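Local coordinates for CysQ, sulfite synthesis pathway protein (Bacteroides thetaiotaomicron VPI-5482, PDB 3B8B) that probably hydrolyses adenosine 3',5'-bisphosphate to AMP and phosphate with the help of magnesium, as a member of the inositol monophosphatase superfamily, at residues Lys176-Arg179 against Met180-Asp184. Sequence-based numbering, arbitrary orientation.
Sequences KSER and MPLAD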
# COMPACT_ATOMS: atom_id res chain seq x y z
N LYS A 176 19.99 4.86 2.75
CA LYS A 176 19.82 5.58 1.49
C LYS A 176 18.46 6.23 1.30
O LYS A 176 18.26 6.99 0.36
CB LYS A 176 20.04 4.63 0.31
CG LYS A 176 21.47 4.18 0.15
CD LYS A 176 21.72 3.45 -1.16
CE LYS A 176 23.22 3.36 -1.45
NZ LYS A 176 23.54 2.34 -2.49
N SER A 177 17.51 5.90 2.16
CA SER A 177 16.15 6.40 2.00
C SER A 177 15.89 7.56 2.94
O SER A 177 16.74 7.88 3.78
CB SER A 177 15.16 5.28 2.29
OG SER A 177 15.33 4.22 1.36
N GLU A 178 14.72 8.17 2.78
CA GLU A 178 14.29 9.32 3.60
C GLU A 178 13.28 8.86 4.65
O GLU A 178 12.24 8.31 4.32
CB GLU A 178 13.60 10.38 2.73
CG GLU A 178 14.46 11.20 1.80
CD GLU A 178 13.63 12.26 1.08
OE1 GLU A 178 12.78 11.90 0.23
OE2 GLU A 178 13.79 13.45 1.41
N ARG A 179 13.58 9.11 5.92
CA ARG A 179 12.66 8.74 6.97
C ARG A 179 11.40 9.61 6.91
O ARG A 179 11.49 10.84 6.72
CB ARG A 179 13.32 8.87 8.35
CG ARG A 179 12.42 8.30 9.42
CD ARG A 179 13.12 8.01 10.67
NE ARG A 179 12.19 7.40 11.62
CZ ARG A 179 12.55 6.59 12.60
NH1 ARG A 179 13.84 6.30 12.79
NH2 ARG A 179 11.63 6.11 13.43
N MSE A 180 10.26 8.99 7.12
CA MSE A 180 8.98 9.69 7.08
C MSE A 180 8.45 9.94 8.49
O MSE A 180 8.72 9.17 9.40
CB MSE A 180 7.98 8.90 6.24
CG MSE A 180 8.35 9.02 4.76
SE MSE A 180 6.91 8.40 3.60
CE MSE A 180 7.33 6.73 4.18
N PRO A 181 7.70 11.02 8.68
CA PRO A 181 7.29 11.99 7.67
C PRO A 181 8.41 12.93 7.24
O PRO A 181 9.36 13.17 8.00
CB PRO A 181 6.17 12.78 8.38
CG PRO A 181 6.48 12.66 9.82
CD PRO A 181 7.13 11.32 10.01
N LEU A 182 8.27 13.46 6.05
CA LEU A 182 9.27 14.35 5.49
C LEU A 182 8.92 15.73 5.96
O LEU A 182 7.75 16.13 5.92
CB LEU A 182 9.28 14.26 3.98
CG LEU A 182 9.45 12.86 3.41
CD1 LEU A 182 9.32 12.92 1.89
CD2 LEU A 182 10.77 12.30 3.79
N ALA A 183 9.92 16.46 6.44
CA ALA A 183 9.68 17.75 7.08
C ALA A 183 9.27 18.78 6.03
O ALA A 183 10.11 19.18 5.20
CB ALA A 183 10.92 18.24 7.86
N ASP A 184 8.00 19.18 6.05
CA ASP A 184 7.65 20.52 5.54
C ASP A 184 6.38 21.11 6.16
O ASP A 184 5.25 20.81 5.73
CB ASP A 184 7.57 20.56 4.02
CG ASP A 184 8.05 21.90 3.47
OD1 ASP A 184 7.49 22.93 3.89
OD2 ASP A 184 9.02 21.92 2.67
O HOH W 1 9.39 6.76 10.55
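With CG set anti to its own carbonyl carbon (chi1 -72°), Glu178 in the conformer modelled here sends an extended chain past Leu182, whose CG takes the same setting (chi1 -54°), and the two side chains cross at about a right angle. The branch that touches is CD2 of Leu182, 3.6 Å from CB of Glu178 and 3.9 Å from its CD, so one methyl contacts both CB and, less closely, the carboxylate carbon; the latter contact is less certain, because Glu178 has a second conformer. That same methyl reaches the backbone, 3.4 Å from Arg179 O. The intervening chain turns at a cis peptide bond between Met180 and Pro181, in the loop that connects helix 170-176 to strand 189-193 at the surface of this inositol monophosphatase-family fold. Backbone hydrogen bonds between Glu178 and Lys156 and between Met180 and Ala154 tie the loop to edge strand 153-155 and to the residue that follows it, while the backbone of Leu182 is hydrogen-bonded to that of Glu232, the last residue of helix 225-232. Met180, a selenomethionine, is the buried residue here, packed on Ala154, Tyr146 and Glu232. Arg179 runs extended from CG to NE and is joined to the next residue through water: NE donates to water 1 over 3.1 Å, and the water donates to Met180 O at 2.8 Å. This carbonyl oxygen lies at the guanidinium edge, near its plane.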